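Local coordinates for protein peptidase S15/CocE/NonD (Thaumarchaeota archaeon SCGC AB-539-E09, PDB 4PF1) that probably acts as a serine aminopeptidase of the S15 family, removing residues from the N-terminal end of peptides through an alpha/beta-hydrolase catalytic domain, at residues A[39-44]-A[138-143]; A[199-204]-A[582-587]; A[434-439]-A[575-580]. All blocks are in the same frame, centred on the assembly; numbering follows the deposited sequence.

Contact 1: residues A[39-44]-A[138-143]; sequences IPMRDG and YDTIDW
Ile39 lays its CG1 over one face of the Trp143 indole, offset toward the rim, in a CH-pi contact 4.1 Å from the centroid of the five-membered ring. The methyl at the end of that branch carries on toward the benzo half, Ile39 CD1 reaching Trp143 CE3 at 3.6 Å, while the other branch, CG2, packs against Trp143 CB and CG. One branched side chain spans the indole from its root to its six-membered ring. In the alpha/beta-hydrolase fold this is a join between the edge of the central sheet and a flanking helix: strand 32-40 is one of the two outermost strands within this chain, and helix 133-147 packs against it and the neighbouring strand 46-54. Beyond the strand, a type I turn from Met41 to Gly44 takes over and the contact becomes polar. Arg42 forms a side-on salt bridge with Asp139, NE on the syn lone pair of OD2 at 3.0 Å and NH1 on OD1 at 2.9 Å. The guanidinium and carboxylate planes stand 34° apart. A bend at chi3 (66°) turns the guanidinium back onto the helix. The backbone N of Arg42 adds a third grip, meeting Asp139 OD2 from above the carboxylate plane at 3.1 Å. Between the two zones Met41 SD rests on Asp139 CB, and its CE lies 3.6 Å from Thr140 OG1, a hydroxyl hydrogen-bonded to Asp136 O.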
loop_
_atom_site.group_PDB
_atom_site.type_symbol
_atom_site.label_atom_id
_atom_site.label_comp_id
_atom_site.label_asym_id
_atom_site.label_seq_id
_atom_site.Cartn_x
_atom_site.Cartn_y
_atom_site.Cartn_z
ATOM N N ILE A 39 -3.053 41.749 -20.579
ATOM C CA ILE A 39 -2.046 42.607 -21.207
ATOM C C ILE A 39 -2.248 42.654 -22.729
ATOM O O ILE A 39 -2.202 41.611 -23.389
ATOM C CB ILE A 39 -0.590 42.183 -20.834
ATOM C CG1 ILE A 39 -0.374 42.189 -19.300
ATOM C CG2 ILE A 39 0.438 43.087 -21.539
ATOM C CD1 ILE A 39 0.946 41.543 -18.833
ATOM N N PRO A 40 -2.425 43.866 -23.308
ATOM C CA PRO A 40 -2.581 43.954 -24.766
ATOM C C PRO A 40 -1.239 43.845 -25.485
ATOM O O PRO A 40 -0.277 44.529 -25.121
ATOM C CB PRO A 40 -3.225 45.334 -24.984
ATOM C CG PRO A 40 -3.345 45.966 -23.617
ATOM C CD PRO A 40 -2.486 45.198 -22.680
ATOM N N MET A 41 -1.181 42.989 -26.519
ATOM C CA MET A 41 0.016 42.822 -27.344
ATOM C C MET A 41 0.056 43.936 -28.403
ATOM O O MET A 41 -0.877 44.742 -28.468
ATOM C CB MET A 41 0.044 41.417 -27.990
ATOM C CG MET A 41 0.023 40.267 -26.974
ATOM S SD MET A 41 1.490 40.200 -25.914
ATOM C CE MET A 41 0.834 40.767 -24.404
ATOM N N ARG A 42 1.134 43.993 -29.220
ATOM C CA ARG A 42 1.315 45.026 -30.259
ATOM C C ARG A 42 0.212 44.996 -31.349
ATOM O O ARG A 42 0.052 45.981 -32.081
ATOM C CB ARG A 42 2.709 44.917 -30.910
ATOM C CG ARG A 42 2.987 43.568 -31.579
ATOM C CD ARG A 42 4.442 43.426 -31.963
ATOM N NE ARG A 42 5.322 43.387 -30.794
ATOM C CZ ARG A 42 6.646 43.454 -30.858
ATOM N NH1 ARG A 42 7.371 43.413 -29.750
ATOM N NH2 ARG A 42 7.255 43.566 -32.031
ATOM N N ASP A 43 -0.536 43.875 -31.456
ATOM C CA ASP A 43 -1.618 43.752 -32.434
ATOM C C ASP A 43 -3.006 43.943 -31.766
ATOM O O ASP A 43 -4.034 43.808 -32.432
ATOM C CB ASP A 43 -1.530 42.406 -33.186
ATOM C CG ASP A 43 -1.781 41.164 -32.349
ATOM O OD1 ASP A 43 -1.560 41.218 -31.113
ATOM O OD2 ASP A 43 -2.151 40.125 -32.935
ATOM N N GLY A 44 -3.009 44.284 -30.474
ATOM C CA GLY A 44 -4.233 44.535 -29.719
ATOM C C GLY A 44 -4.801 43.330 -28.990
ATOM O O GLY A 44 -5.640 43.487 -28.100
ATOM N N TYR A 138 8.181 40.013 -25.394
ATOM C CA TYR A 138 8.712 41.380 -25.323
ATOM C C TYR A 138 7.643 42.351 -24.801
ATOM O O TYR A 138 7.945 43.182 -23.944
ATOM C CB TYR A 138 9.242 41.852 -26.702
ATOM C CG TYR A 138 9.879 43.226 -26.662
ATOM C CD1 TYR A 138 9.105 44.380 -26.763
ATOM C CD2 TYR A 138 11.253 43.374 -26.507
ATOM C CE1 TYR A 138 9.680 45.646 -26.683
ATOM C CE2 TYR A 138 11.842 44.637 -26.442
ATOM C CZ TYR A 138 11.050 45.770 -26.529
ATOM O OH TYR A 138 11.621 47.016 -26.454
ATOM N N ASP A 139 6.402 42.248 -25.332
ATOM C CA ASP A 139 5.286 43.117 -24.943
ATOM C C ASP A 139 4.829 42.819 -23.505
ATOM O O ASP A 139 4.401 43.735 -22.800
ATOM C CB ASP A 139 4.115 42.976 -25.933
ATOM C CG ASP A 139 4.479 43.280 -27.380
ATOM O OD1 ASP A 139 5.473 44.010 -27.606
ATOM O OD2 ASP A 139 3.778 42.777 -28.285
ATOM N N THR A 140 4.963 41.549 -23.064
ATOM C CA THR A 140 4.620 41.114 -21.706
ATOM C C THR A 140 5.647 41.661 -20.694
ATOM O O THR A 140 5.244 42.246 -19.688
ATOM C CB THR A 140 4.508 39.575 -21.640
ATOM O OG1 THR A 140 3.416 39.158 -22.458
ATOM C CG2 THR A 140 4.308 39.054 -20.215
ATOM N N ILE A 141 6.966 41.478 -20.967
ATOM C CA ILE A 141 8.041 41.937 -20.072
ATOM C C ILE A 141 7.999 43.472 -19.933
ATOM O O ILE A 141 8.153 43.984 -18.820
ATOM C CB ILE A 141 9.447 41.428 -20.522
ATOM C CG1 ILE A 141 9.536 39.883 -20.433
ATOM C CG2 ILE A 141 10.569 42.083 -19.692
ATOM C CD1 ILE A 141 10.816 39.256 -21.054
ATOM N N ASP A 142 7.755 44.190 -21.049
ATOM C CA ASP A 142 7.675 45.656 -21.077
ATOM C C ASP A 142 6.557 46.170 -20.176
ATOM O O ASP A 142 6.772 47.125 -19.431
ATOM C CB ASP A 142 7.481 46.170 -22.508
ATOM C CG ASP A 142 7.881 47.623 -22.674
ATOM O OD1 ASP A 142 9.100 47.917 -22.601
ATOM O OD2 ASP A 142 6.980 48.466 -22.869
ATOM N N TRP A 143 5.372 45.526 -20.227
ATOM C CA TRP A 143 4.242 45.893 -19.375
ATOM C C TRP A 143 4.555 45.600 -17.901
ATOM O O TRP A 143 4.278 46.438 -17.047
ATOM C CB TRP A 143 2.967 45.149 -19.802
ATOM C CG TRP A 143 1.722 45.654 -19.126
ATOM C CD1 TRP A 143 0.838 46.569 -19.617
ATOM C CD2 TRP A 143 1.242 45.291 -17.822
ATOM N NE1 TRP A 143 -0.168 46.792 -18.705
ATOM C CE2 TRP A 143 0.062 46.029 -17.588
ATOM C CE3 TRP A 143 1.704 44.418 -16.818
ATOM C CZ2 TRP A 143 -0.675 45.910 -16.403
ATOM C CZ3 TRP A 143 0.982 44.314 -15.639
ATOM C CH2 TRP A 143 -0.188 45.055 -15.438
#

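Contact 2: residues A[199-204]-A[582-587]; sequences MGAFRQ and PLYDRN
Ala201 sets its CB against the Tyr584 ring, 3.6 Å from CD2, while its carbonyl oxygen lies at the edge of the same ring, near its plane. Next along the chain, Phe202 contributes mainly its backbone: its O accepts from Asp585 N at 3.1 Å, nearly along the C=O axis, and also receives a CA-H...O contact from Tyr584 CA. With CG anti to the backbone N (chi1 -175°), the Phe202 ring is carried away from the 582-587 loop, and CB is left facing Asp585 OD1, an oxygen that is salt-bridged to Arg534. Arg203, the centre of an inverse gamma turn and the N-cap position of helix 204-215, runs alongside Tyr584 and points the same way. Its CG touches Tyr584 CE2 at 3.4 Å, and a bend at chi3 (78°) brings NH1 to Tyr584 OH at 3.2 Å, with the hydroxyl in the guanidinium plane. Leu583 CD1 lies over the centre of one guanidinium face. The remaining nitrogens bond elsewhere, NE to Asp195 O and NH2 to Gln296 O, so three separate carbonyl or hydroxyl oxygens fix the rotation of this buried group. Gln204, in the first turn of the helix, extends beyond CG so that NE2 donates to Pro582 O at 2.8 Å, tilted 24° from the carbonyl plane, while OE1 and CD pack on Asp585 CB. Such an interlock of backbone carbonyls and buried polar ends joins the S15 catalytic domain, through the start of helix 204-215, to the C-terminal non-catalytic domain; the Arg203 side chain comes close to, but makes no contact with, what is probably the Ser161, His328, Asp295 catalytic triad of the alpha/beta-hydrolase fold.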
loop_
_atom_site.group_PDB
_atom_site.type_symbol
_atom_site.label_atom_id
_atom_site.label_comp_id
_atom_site.label_asym_id
_atom_site.label_seq_id
_atom_site.Cartn_x
_atom_site.Cartn_y
_atom_site.Cartn_z
ATOM N N MET A 199 13.000 9.795 -34.628
ATOM C CA MET A 199 13.664 9.434 -35.891
ATOM C C MET A 199 12.651 8.840 -36.923
ATOM O O MET A 199 12.936 7.836 -37.583
ATOM C CB MET A 199 14.860 8.486 -35.640
ATOM C CG MET A 199 16.067 9.199 -35.043
ATOM S SD MET A 199 17.404 8.089 -34.526
ATOM C CE MET A 199 16.813 7.591 -32.893
ATOM N N GLY A 200 11.481 9.478 -37.024
ATOM C CA GLY A 200 10.435 9.090 -37.969
ATOM C C GLY A 200 9.303 8.232 -37.437
ATOM O O GLY A 200 8.242 8.160 -38.065
ATOM N N ALA A 201 9.524 7.541 -36.305
ATOM C CA ALA A 201 8.508 6.677 -35.702
ATOM C C ALA A 201 7.503 7.526 -34.921
ATOM O O ALA A 201 7.879 8.201 -33.966
ATOM C CB ALA A 201 9.164 5.645 -34.802
ATOM N N PHE A 202 6.231 7.525 -35.364
ATOM C CA PHE A 202 5.161 8.352 -34.799
ATOM C C PHE A 202 4.692 7.899 -33.408
ATOM O O PHE A 202 4.288 6.748 -33.230
ATOM C CB PHE A 202 3.960 8.407 -35.759
ATOM C CG PHE A 202 2.837 9.330 -35.327
ATOM C CD1 PHE A 202 3.098 10.648 -34.957
ATOM C CD2 PHE A 202 1.518 8.894 -35.329
ATOM C CE1 PHE A 202 2.060 11.501 -34.568
ATOM C CE2 PHE A 202 0.480 9.756 -34.958
ATOM C CZ PHE A 202 0.759 11.050 -34.573
ATOM N N ARG A 203 4.677 8.850 -32.446
ATOM C CA ARG A 203 4.190 8.637 -31.076
ATOM C C ARG A 203 2.681 8.943 -31.018
ATOM O O ARG A 203 2.271 9.973 -30.480
ATOM C CB ARG A 203 4.979 9.504 -30.070
ATOM C CG ARG A 203 6.299 8.885 -29.650
ATOM C CD ARG A 203 7.339 9.915 -29.233
ATOM N NE ARG A 203 7.099 10.435 -27.883
ATOM C CZ ARG A 203 7.546 9.863 -26.769
ATOM N NH1 ARG A 203 8.271 8.751 -26.829
ATOM N NH2 ARG A 203 7.268 10.395 -25.587
ATOM N N GLN A 204 1.863 8.042 -31.600
ATOM C CA GLN A 204 0.401 8.168 -31.687
ATOM C C GLN A 204 -0.276 8.378 -30.318
ATOM O O GLN A 204 -1.209 9.173 -30.228
ATOM C CB GLN A 204 -0.216 6.954 -32.407
ATOM C CG GLN A 204 0.267 5.595 -31.890
ATOM C CD GLN A 204 -0.437 4.409 -32.513
ATOM O OE1 GLN A 204 -1.221 4.532 -33.461
ATOM N NE2 GLN A 204 -0.165 3.221 -31.987
ATOM N N PRO A 582 1.604 0.399 -27.698
ATOM C CA PRO A 582 0.941 1.306 -28.657
ATOM C C PRO A 582 1.531 2.716 -28.733
ATOM O O PRO A 582 1.028 3.524 -29.516
ATOM C CB PRO A 582 -0.497 1.345 -28.135
ATOM C CG PRO A 582 -0.339 1.249 -26.644
ATOM C CD PRO A 582 0.897 0.398 -26.399
ATOM N N LEU A 583 2.576 3.023 -27.923
ATOM C CA LEU A 583 3.235 4.339 -27.919
ATOM C C LEU A 583 3.608 4.740 -29.347
ATOM O O LEU A 583 3.229 5.819 -29.792
ATOM C CB LEU A 583 4.477 4.335 -26.996
ATOM C CG LEU A 583 5.308 5.644 -26.900
ATOM C CD1 LEU A 583 4.422 6.874 -26.594
ATOM C CD2 LEU A 583 6.393 5.517 -25.857
ATOM N N TYR A 584 4.266 3.832 -30.083
ATOM C CA TYR A 584 4.602 4.052 -31.487
ATOM C C TYR A 584 3.667 3.248 -32.371
ATOM O O TYR A 584 3.348 2.104 -32.037
ATOM C CB TYR A 584 6.065 3.668 -31.767
ATOM C CG TYR A 584 7.057 4.564 -31.066
ATOM C CD1 TYR A 584 7.544 4.244 -29.802
ATOM C CD2 TYR A 584 7.478 5.756 -31.646
ATOM C CE1 TYR A 584 8.436 5.082 -29.139
ATOM C CE2 TYR A 584 8.383 6.593 -31.000
ATOM C CZ TYR A 584 8.847 6.261 -29.738
ATOM O OH TYR A 584 9.728 7.089 -29.096
ATOM N N ASP A 585 3.220 3.831 -33.501
ATOM C CA ASP A 585 2.373 3.087 -34.434
ATOM C C ASP A 585 3.219 2.003 -35.126
ATOM O O ASP A 585 4.445 2.132 -35.196
ATOM C CB ASP A 585 1.678 4.018 -35.454
ATOM C CG ASP A 585 2.584 4.781 -36.406
ATOM O OD1 ASP A 585 3.799 4.870 -36.133
ATOM O OD2 ASP A 585 2.067 5.330 -37.396
ATOM N N ARG A 586 2.581 0.912 -35.557
ATOM C CA ARG A 586 3.294 -0.203 -36.183
ATOM C C ARG A 586 3.809 0.148 -37.552
ATOM O O ARG A 586 3.098 0.777 -38.346
ATOM C CB ARG A 586 2.387 -1.434 -36.328
ATOM C CG ARG A 586 1.806 -1.965 -35.038
ATOM C CD ARG A 586 0.666 -2.923 -35.313
ATOM N NE ARG A 586 -0.397 -2.317 -36.123
ATOM C CZ ARG A 586 -1.111 -2.975 -37.031
ATOM N NH1 ARG A 586 -0.883 -4.261 -37.261
ATOM N NH2 ARG A 586 -2.053 -2.350 -37.720
ATOM N N ASN A 587 5.014 -0.327 -37.866
ATOM C CA ASN A 587 5.527 -0.232 -39.215
ATOM C C ASN A 587 4.868 -1.372 -40.005
ATOM O O ASN A 587 4.860 -2.510 -39.520
ATOM C CB ASN A 587 7.055 -0.328 -39.241
ATOM C CG ASN A 587 7.656 0.056 -40.572
ATOM O OD1 ASN A 587 7.422 -0.588 -41.601
ATOM N ND2 ASN A 587 8.446 1.116 -40.579
#

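Contact 3: residues A[434-439]-A[575-580]; sequences KPVPYR and QVQSSW
Val436 and Ser579 meet where a loop of the C-terminal non-catalytic domain, probably a jelly-roll-like beta sandwich as in its galactose-binding-domain-like relatives, crosses the chain leaving strand 571-577, an inner strand of an antiparallel sheet. Direct hydrogen bonding across the contact rests on one link, Val436 N to Ser579 OG, 2.8 Å long and nearly straight at 165°. The serine reaches it because OG stands between the backbone N and the carbonyl carbon (chi1 53°). Within 575-580, Gln577 NE2 donates to Ser579 O at 2.7 Å, and Gln577 OE1 takes a bond from Lys506, so both ends of the amide are held. In van der Waals contact, the Val436 methyls lie against polar ends, CG2 on Ser579 OG and CG1 3.6 Å from Gln577 NE2; the apolar pair is Tyr438 CB on Trp580 CD1, and Trp456 meets both rings edge-to-face. Two waters lie at the indole edge. One donates to Pro437 O and accepts from Gln577 NE2. A leucine in place of Gln577 would probably leave Ser579 O and this water without their amide donor, and Lys506 without this acceptor. The second water accepts from Trp580 NE1 at 3.0 Å and sits 2.7 Å from Tyr438 O.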
loop_
_atom_site.group_PDB
_atom_site.type_symbol
_atom_site.label_atom_id
_atom_site.label_comp_id
_atom_site.label_asym_id
_atom_site.label_seq_id
_atom_site.Cartn_x
_atom_site.Cartn_y
_atom_site.Cartn_z
ATOM N N LYS A 434 1.006 -9.062 -34.079
ATOM C CA LYS A 434 1.368 -9.228 -32.667
ATOM C C LYS A 434 2.517 -8.254 -32.300
ATOM O O LYS A 434 3.652 -8.695 -32.091
ATOM C CB LYS A 434 1.757 -10.689 -32.374
ATOM C CG LYS A 434 0.564 -11.615 -32.206
ATOM C CD LYS A 434 1.013 -13.050 -32.038
ATOM C CE LYS A 434 -0.114 -13.940 -31.601
ATOM N NZ LYS A 434 0.214 -15.372 -31.801
ATOM N N PRO A 435 2.274 -6.915 -32.268
ATOM C CA PRO A 435 3.377 -5.995 -31.944
ATOM C C PRO A 435 3.857 -6.155 -30.507
ATOM O O PRO A 435 3.071 -6.498 -29.618
ATOM C CB PRO A 435 2.773 -4.610 -32.187
ATOM C CG PRO A 435 1.310 -4.798 -32.032
ATOM C CD PRO A 435 1.006 -6.184 -32.496
ATOM N N VAL A 436 5.153 -5.928 -30.288
ATOM C CA VAL A 436 5.770 -6.026 -28.964
ATOM C C VAL A 436 5.239 -4.870 -28.075
ATOM O O VAL A 436 5.355 -3.701 -28.462
ATOM C CB VAL A 436 7.328 -6.022 -29.049
ATOM C CG1 VAL A 436 7.952 -6.237 -27.673
ATOM C CG2 VAL A 436 7.837 -7.071 -30.037
ATOM N N PRO A 437 4.624 -5.166 -26.906
ATOM C CA PRO A 437 4.149 -4.071 -26.046
ATOM C C PRO A 437 5.330 -3.329 -25.403
ATOM O O PRO A 437 6.242 -3.974 -24.878
ATOM C CB PRO A 437 3.264 -4.782 -25.024
ATOM C CG PRO A 437 3.795 -6.169 -24.956
ATOM C CD PRO A 437 4.381 -6.492 -26.293
ATOM N N TYR A 438 5.346 -1.969 -25.501
ATOM C CA TYR A 438 6.443 -1.139 -24.967
ATOM C C TYR A 438 6.543 -1.273 -23.446
ATOM O O TYR A 438 7.611 -1.061 -22.873
ATOM C CB TYR A 438 6.301 0.339 -25.398
ATOM C CG TYR A 438 5.388 1.203 -24.552
ATOM C CD1 TYR A 438 4.007 1.023 -24.575
ATOM C CD2 TYR A 438 5.889 2.296 -23.848
ATOM C CE1 TYR A 438 3.157 1.848 -23.837
ATOM C CE2 TYR A 438 5.046 3.142 -23.125
ATOM C CZ TYR A 438 3.680 2.911 -23.117
ATOM O OH TYR A 438 2.850 3.747 -22.409
ATOM N N ARG A 439 5.431 -1.658 -22.811
ATOM C CA ARG A 439 5.332 -1.930 -21.383
ATOM C C ARG A 439 4.470 -3.144 -21.188
ATOM O O ARG A 439 3.768 -3.550 -22.123
ATOM C CB ARG A 439 4.713 -0.743 -20.643
ATOM C CG ARG A 439 5.526 0.523 -20.659
ATOM C CD ARG A 439 4.959 1.500 -19.658
ATOM N NE ARG A 439 5.524 1.282 -18.325
ATOM C CZ ARG A 439 5.050 1.831 -17.214
ATOM N NH1 ARG A 439 3.983 2.620 -17.256
ATOM N NH2 ARG A 439 5.636 1.595 -16.051
ATOM N N GLN A 575 19.162 -5.138 -26.347
ATOM C CA GLN A 575 17.944 -5.767 -26.856
ATOM C C GLN A 575 17.522 -5.080 -28.151
ATOM O O GLN A 575 17.557 -3.850 -28.229
ATOM C CB GLN A 575 16.812 -5.730 -25.813
ATOM C CG GLN A 575 16.923 -6.833 -24.756
ATOM C CD GLN A 575 15.751 -6.885 -23.795
ATOM O OE1 GLN A 575 14.623 -6.492 -24.111
ATOM N NE2 GLN A 575 15.986 -7.424 -22.609
ATOM N N VAL A 576 17.202 -5.872 -29.193
ATOM C CA VAL A 576 16.758 -5.349 -30.494
ATOM C C VAL A 576 15.385 -5.964 -30.860
ATOM O O VAL A 576 15.204 -7.181 -30.787
ATOM C CB VAL A 576 17.819 -5.544 -31.620
ATOM C CG1 VAL A 576 17.212 -5.343 -33.015
ATOM C CG2 VAL A 576 19.003 -4.603 -31.419
ATOM N N GLN A 577 14.423 -5.102 -31.233
ATOM C CA GLN A 577 13.074 -5.505 -31.630
ATOM C C GLN A 577 12.571 -4.609 -32.779
ATOM O O GLN A 577 13.265 -3.659 -33.151
ATOM C CB GLN A 577 12.113 -5.492 -30.425
ATOM C CG GLN A 577 12.060 -4.173 -29.664
ATOM C CD GLN A 577 11.305 -4.307 -28.370
ATOM O OE1 GLN A 577 11.678 -5.076 -27.484
ATOM N NE2 GLN A 577 10.235 -3.539 -28.220
ATOM N N SER A 578 11.392 -4.927 -33.360
ATOM C CA SER A 578 10.875 -4.197 -34.525
ATOM C C SER A 578 9.534 -3.465 -34.282
ATOM O O SER A 578 8.930 -2.956 -35.235
ATOM C CB SER A 578 10.743 -5.135 -35.718
ATOM O OG SER A 578 12.010 -5.452 -36.265
ATOM N N SER A 579 9.094 -3.383 -33.016
ATOM C CA SER A 579 7.872 -2.678 -32.622
ATOM C C SER A 579 7.952 -2.254 -31.154
ATOM O O SER A 579 8.664 -2.878 -30.366
ATOM C CB SER A 579 6.631 -3.534 -32.872
ATOM O OG SER A 579 6.728 -4.817 -32.281
ATOM N N TRP A 580 7.255 -1.159 -30.812
ATOM C CA TRP A 580 7.205 -0.530 -29.485
ATOM C C TRP A 580 5.806 0.076 -29.342
ATOM O O TRP A 580 5.632 1.291 -29.414
ATOM C CB TRP A 580 8.304 0.552 -29.409
ATOM C CG TRP A 580 9.262 0.454 -28.260
ATOM C CD1 TRP A 580 9.268 -0.472 -27.256
ATOM C CD2 TRP A 580 10.346 1.351 -27.986
ATOM N NE1 TRP A 580 10.298 -0.213 -26.378
ATOM C CE2 TRP A 580 10.970 0.908 -26.797
ATOM C CE3 TRP A 580 10.859 2.488 -28.636
ATOM C CZ2 TRP A 580 12.084 1.557 -26.251
ATOM C CZ3 TRP A 580 11.960 3.132 -28.091
ATOM C CH2 TRP A 580 12.556 2.672 -26.909
HETATM O O HOH W 1 8.897 -3.529 -25.437
HETATM O O HOH W 2 10.105 -1.745 -23.768
#

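Following the chain from the N terminus, contact 1 closes first, bringing helix 133-147 back to the outer strand 32-40 after some 94 residues and tying the helix to the edge of the central sheet of the catalytic domain. Only then does contact 2 open, and its loop of nearly 380 residues runs from the start of helix 204-215 into the C-terminal domain. Contact 3 is nested inside it, a shorter closure within the C-terminal domain alone. Contacts 2 and 3 have centres about 11 Å apart and touch directly, Tyr438 packing on Pro582 and Leu583, and Pro435 on Arg586. Contact 1 stands well apart, its centre about 39 Å from that of contact 2.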